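Long-range contacts in methyl-coenzyme M reductase gamma subunit (PDB 7NKG), which forms part of the enzyme complex that probably carries out methyl-coenzyme M reduction, and helps line the pocket of the nickel cofactor factor 430: residues D81-V86 with I123-E128; G24-L29 with I139-T144. One frame throughout, in Å; residues are numbered along the deposited sequence. Where two conformers were deposited one is given.

Contact 1: residues D81-V86 with I123-E128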
# COMPACT_ATOMS: atom_id res chain seq x y z
N ASP C 81 18.51 25.00 31.14
CA ASP C 81 18.08 23.83 31.91
C ASP C 81 17.50 22.76 31.02
O ASP C 81 16.98 23.06 29.95
CB ASP C 81 16.98 24.19 32.92
CG ASP C 81 17.37 25.11 34.05
OD1 ASP C 81 18.58 25.40 34.20
OD2 ASP C 81 16.47 25.53 34.80
N ARG C 82 17.52 21.51 31.50
CA ARG C 82 16.87 20.42 30.79
C ARG C 82 15.34 20.60 30.92
O ARG C 82 14.87 21.23 31.87
CB ARG C 82 17.28 19.08 31.38
CG ARG C 82 18.79 18.82 31.26
CD ARG C 82 19.19 17.38 31.52
NE ARG C 82 20.03 16.84 30.43
CZ ARG C 82 21.34 16.56 30.48
NH1 ARG C 82 21.96 16.07 29.42
NH2 ARG C 82 22.03 16.78 31.59
N ILE C 83 14.59 20.06 29.97
CA ILE C 83 13.14 20.09 30.05
C ILE C 83 12.73 18.98 31.01
O ILE C 83 13.00 17.80 30.74
CB ILE C 83 12.46 19.90 28.66
CG1 ILE C 83 12.88 21.01 27.65
CG2 ILE C 83 10.91 19.80 28.79
CD1 ILE C 83 12.44 22.46 28.01
N ARG C 84 12.02 19.34 32.08
CA ARG C 84 11.50 18.39 33.08
C ARG C 84 9.99 18.57 33.26
O ARG C 84 9.42 19.49 32.70
CB ARG C 84 12.25 18.56 34.41
CG ARG C 84 13.74 18.29 34.32
CD ARG C 84 14.09 16.90 33.82
NE ARG C 84 15.50 16.63 34.08
CZ ARG C 84 16.21 15.66 33.53
NH1 ARG C 84 17.48 15.49 33.86
NH2 ARG C 84 15.64 14.82 32.67
N TYR C 85 9.36 17.72 34.08
CA TYR C 85 7.91 17.74 34.19
C TYR C 85 7.35 17.64 35.62
O TYR C 85 8.04 17.18 36.54
CB TYR C 85 7.38 16.59 33.33
CG TYR C 85 7.61 15.26 33.98
CD1 TYR C 85 8.81 14.59 33.82
CD2 TYR C 85 6.66 14.70 34.81
CE1 TYR C 85 9.09 13.44 34.54
CE2 TYR C 85 6.91 13.53 35.50
CZ TYR C 85 8.15 12.96 35.44
OH TYR C 85 8.32 11.76 36.07
N VAL C 86 6.08 18.04 35.75
CA VAL C 86 5.28 17.93 36.97
C VAL C 86 3.96 17.32 36.48
O VAL C 86 3.30 17.93 35.64
CB VAL C 86 5.04 19.31 37.64
CG1 VAL C 86 4.04 19.20 38.78
CG2 VAL C 86 6.36 19.90 38.13
N ILE C 123 -0.13 17.09 32.80
CA ILE C 123 1.30 17.34 32.86
C ILE C 123 1.68 18.74 32.45
O ILE C 123 1.01 19.35 31.62
CB ILE C 123 2.02 16.30 31.94
CG1 ILE C 123 3.56 16.44 32.02
CG2 ILE C 123 1.54 16.41 30.47
CD1 ILE C 123 4.31 15.20 31.57
N VAL C 124 2.79 19.24 32.99
CA VAL C 124 3.39 20.47 32.52
C VAL C 124 4.86 20.16 32.33
O VAL C 124 5.51 19.74 33.29
CB VAL C 124 3.19 21.69 33.44
CG1 VAL C 124 3.97 22.90 32.92
CG2 VAL C 124 1.70 22.04 33.56
N GLU C 125 5.37 20.35 31.12
CA GLU C 125 6.80 20.23 30.86
C GLU C 125 7.32 21.66 30.68
O GLU C 125 6.65 22.51 30.08
CB GLU C 125 7.11 19.41 29.60
CG GLU C 125 6.70 17.96 29.71
CD GLU C 125 7.30 17.10 28.62
OE1 GLU C 125 8.54 17.15 28.42
OE2 GLU C 125 6.54 16.34 27.98
N ALA C 126 8.50 21.94 31.21
CA ALA C 126 9.11 23.26 31.08
C ALA C 126 10.60 23.14 31.46
O ALA C 126 11.01 22.12 32.03
CB ALA C 126 8.40 24.28 32.01
N ARG C 127 11.41 24.19 31.22
CA ARG C 127 12.81 24.25 31.67
C ARG C 127 12.81 23.99 33.20
O ARG C 127 11.91 24.49 33.90
CB ARG C 127 13.40 25.62 31.33
CG ARG C 127 13.53 25.86 29.84
CD ARG C 127 14.74 25.20 29.22
NE ARG C 127 14.90 25.61 27.82
CZ ARG C 127 15.97 25.36 27.08
NH1 ARG C 127 16.04 25.80 25.83
NH2 ARG C 127 17.00 24.67 27.58
N GLU C 128 13.67 23.09 33.67
CA GLU C 128 13.58 22.59 35.04
C GLU C 128 13.27 23.64 36.14
O GLU C 128 12.28 23.45 36.86
CB GLU C 128 14.81 21.79 35.43
CG GLU C 128 14.58 21.02 36.73
CD GLU C 128 15.69 20.09 37.15
OE1 GLU C 128 16.73 20.01 36.45
OE2 GLU C 128 15.51 19.43 38.20
O HOH W 1 17.95 21.12 34.33
O HOH W 2 17.41 17.46 36.04
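Arg127 reaches past Ile83 to the backbone of Asp81: its NH2 donates to Asp81 O over 2.9 Å, the oxygen lying near the guanidinium plane. A bend at chi2 (-80°) turns the arginine chain that way, and Ile83 CD1 packs on Arg127 CD at 3.8 Å. NE and NH1 of the same group bind backbone of another protein chain; an alanine here would probably leave Asp81 O without this donor and that chain without its guanidinium partner.

One residue on, Glu128 N donates to Arg82 O. Arg84 CG lies 3.7 Å from Glu128 CG, but their charges do not pair directly: Arg84 NE and Glu128 OE1 stand 4.3 Å apart, bridged by a water, while a second water links OE1 to Arg82 N. Arg84 NH2 donates to the backbone of another protein chain, and Glu128 OE2 salt-bridges Arg44.

These side chains hang on an antiparallel ladder, with Arg84–Ala126 and Val86–Val124 as hydrogen-bonded pairs. Tyr85 CB meets Ile123 CD1 at 3.8 Å.

The two strands are the central pair of a four-stranded antiparallel sheet, flanked by 114-117 and 149-151. Val86 and Val124 face helix 128-140, which starts directly after Arg127, its N-cap.

Contact 2: residues G24-L29 with I139-T144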
# COMPACT_ATOMS: atom_id res chain seq x y z
N GLY C 24 -5.42 32.53 38.35
CA GLY C 24 -4.37 32.39 39.35
C GLY C 24 -4.76 32.94 40.72
O GLY C 24 -3.88 33.06 41.57
N ASN C 25 -6.06 33.25 40.95
CA ASN C 25 -6.52 33.75 42.24
C ASN C 25 -6.85 32.55 43.11
O ASN C 25 -8.01 32.27 43.41
CB ASN C 25 -7.73 34.67 42.06
CG ASN C 25 -7.34 36.03 41.51
OD1 ASN C 25 -6.57 36.76 42.14
ND2 ASN C 25 -7.86 36.40 40.35
N VAL C 26 -5.79 31.84 43.50
CA VAL C 26 -5.88 30.63 44.30
C VAL C 26 -5.19 30.84 45.66
O VAL C 26 -4.09 31.41 45.74
CB VAL C 26 -5.31 29.40 43.54
CG1 VAL C 26 -6.22 29.00 42.38
CG2 VAL C 26 -3.88 29.66 43.05
N GLU C 27 -5.84 30.37 46.71
CA GLU C 27 -5.37 30.52 48.08
C GLU C 27 -4.22 29.54 48.37
O GLU C 27 -4.26 28.41 47.90
CB GLU C 27 -6.54 30.22 49.03
CG GLU C 27 -6.30 30.54 50.49
CD GLU C 27 -7.51 30.31 51.38
OE1 GLU C 27 -8.61 30.02 50.86
OE2 GLU C 27 -7.34 30.42 52.62
N LYS C 28 -3.23 29.97 49.15
CA LYS C 28 -2.14 29.11 49.59
C LYS C 28 -2.62 28.37 50.84
O LYS C 28 -2.98 29.04 51.83
CB LYS C 28 -0.88 29.94 49.88
CG LYS C 28 0.25 29.09 50.42
CD LYS C 28 1.59 29.74 50.21
CE LYS C 28 2.66 29.15 51.07
NZ LYS C 28 3.89 29.99 51.03
N LEU C 29 -2.63 27.02 50.83
CA LEU C 29 -3.10 26.24 51.98
C LEU C 29 -2.03 25.45 52.70
O LEU C 29 -2.29 24.96 53.80
CB LEU C 29 -4.20 25.27 51.52
CG LEU C 29 -5.43 25.86 50.85
CD1 LEU C 29 -6.42 24.75 50.55
CD2 LEU C 29 -6.13 26.91 51.73
N ILE C 139 1.25 22.52 44.10
CA ILE C 139 1.10 21.71 45.31
C ILE C 139 0.73 22.52 46.56
O ILE C 139 0.05 22.00 47.44
CB ILE C 139 2.38 20.85 45.55
CG1 ILE C 139 2.09 19.67 46.52
CG2 ILE C 139 3.56 21.69 46.09
CD1 ILE C 139 3.06 18.46 46.35
N GLU C 140 1.18 23.78 46.66
CA GLU C 140 0.91 24.59 47.85
C GLU C 140 -0.48 25.20 47.87
O GLU C 140 -0.98 25.52 48.95
CB GLU C 140 1.94 25.71 47.97
CG GLU C 140 3.34 25.21 48.28
CD GLU C 140 4.30 26.32 48.70
OE1 GLU C 140 4.07 27.48 48.30
OE2 GLU C 140 5.28 26.02 49.42
N THR C 141 -1.06 25.47 46.68
CA THR C 141 -2.35 26.15 46.61
C THR C 141 -3.55 25.21 46.73
O THR C 141 -3.41 23.98 46.76
CB THR C 141 -2.42 27.01 45.32
OG1 THR C 141 -2.46 26.12 44.19
CG2 THR C 141 -1.30 28.02 45.23
N GLU C 142 -4.75 25.81 46.81
CA GLU C 142 -6.01 25.09 46.86
C GLU C 142 -6.28 24.26 45.61
O GLU C 142 -7.24 23.51 45.61
CB GLU C 142 -7.16 26.06 47.09
CG GLU C 142 -7.38 27.06 45.97
CD GLU C 142 -8.61 27.91 46.18
OE1 GLU C 142 -9.72 27.34 46.30
OE2 GLU C 142 -8.45 29.15 46.27
N MET C 143 -5.46 24.40 44.54
CA MET C 143 -5.61 23.53 43.37
C MET C 143 -5.33 22.07 43.74
O MET C 143 -5.69 21.18 42.97
CB MET C 143 -4.69 24.00 42.25
CG MET C 143 -5.07 25.37 41.73
SD MET C 143 -4.18 25.83 40.23
CE MET C 143 -2.54 26.11 40.86
N THR C 144 -4.70 21.80 44.89
CA THR C 144 -4.42 20.45 45.34
C THR C 144 -5.03 20.16 46.72
O THR C 144 -5.01 21.02 47.61
CB THR C 144 -2.89 20.22 45.38
OG1 THR C 144 -2.41 20.15 44.03
CG2 THR C 144 -2.48 18.95 46.15
O HOH W 3 6.03 28.10 51.15
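Glu142 crosses to the backbone of Glu27. Its CB lies 3.8 Å from Leu29 CD1, one of the apolar contacts here. CG, set between the backbone N and the carbonyl carbon (chi1 65°), meets Val26 CB at 4.0 Å and Glu27 N at 3.7 Å. From there the extended chain brings the carboxylate to Glu27: OE2 accepts from Glu27 N at 2.9 Å with its anti lone pair, and the N-H points almost straight at it (174°). The other oxygen, OE1, salt-bridges Arg212, which also pairs with Glu27 OE1; this shared arginine probably offsets the nearness of the two acids.

The backbones answer in the reverse direction, Glu142 N donating to Glu27 O, and Leu29 N adds a bond to Glu140 O. Together they bracket the single bridge between Lys28 and Thr141. Val26 turns both methyls to the other segment: CG2 touches Thr141 CG2 at 3.8 Å and CG1 meets Met143 CG. Lys28 and Glu140 lie alongside, pointing the same way; their salt bridge is long, Lys28 NZ to Glu140 OE1 3.7 Å, and a water joins NZ to OE2. That oxygen also accepts from Ile32 N and salt-bridges Lys136, so the Lys28 pair is secondary.

The contact ties the loop between helices 13-23 and 34-41 to the C-terminal end of helix 128-140 and the type I turn that follows, Thr141 to Thr144. His21 of helix 13-23 touches Val26 and Met143, while Leu29 packs against helix 206-212.

Helix 128-140 joins the two contacts: contact 1 ends where it begins, contact 2 starts on its last turn; their centres lie about 20 Å apart, and their nearest atoms about 7 Å. In sequence, contact 1 is nested inside the loop that contact 2 closes. Contact 1 is buried, a repeating strand ladder whose arginines and Glu125 also bond to other protein chains; the side chain of Ile123 lies about 8 Å from bound coenzyme M. Contact 2 is partly buried and no other chain touches its segments. There a single bridge replaces the ladder, a carboxylate takes a backbone N-H, an exposed lysine lies beside a buried glutamate, and the acids pair with Arg212 and Lys136 of the same chain.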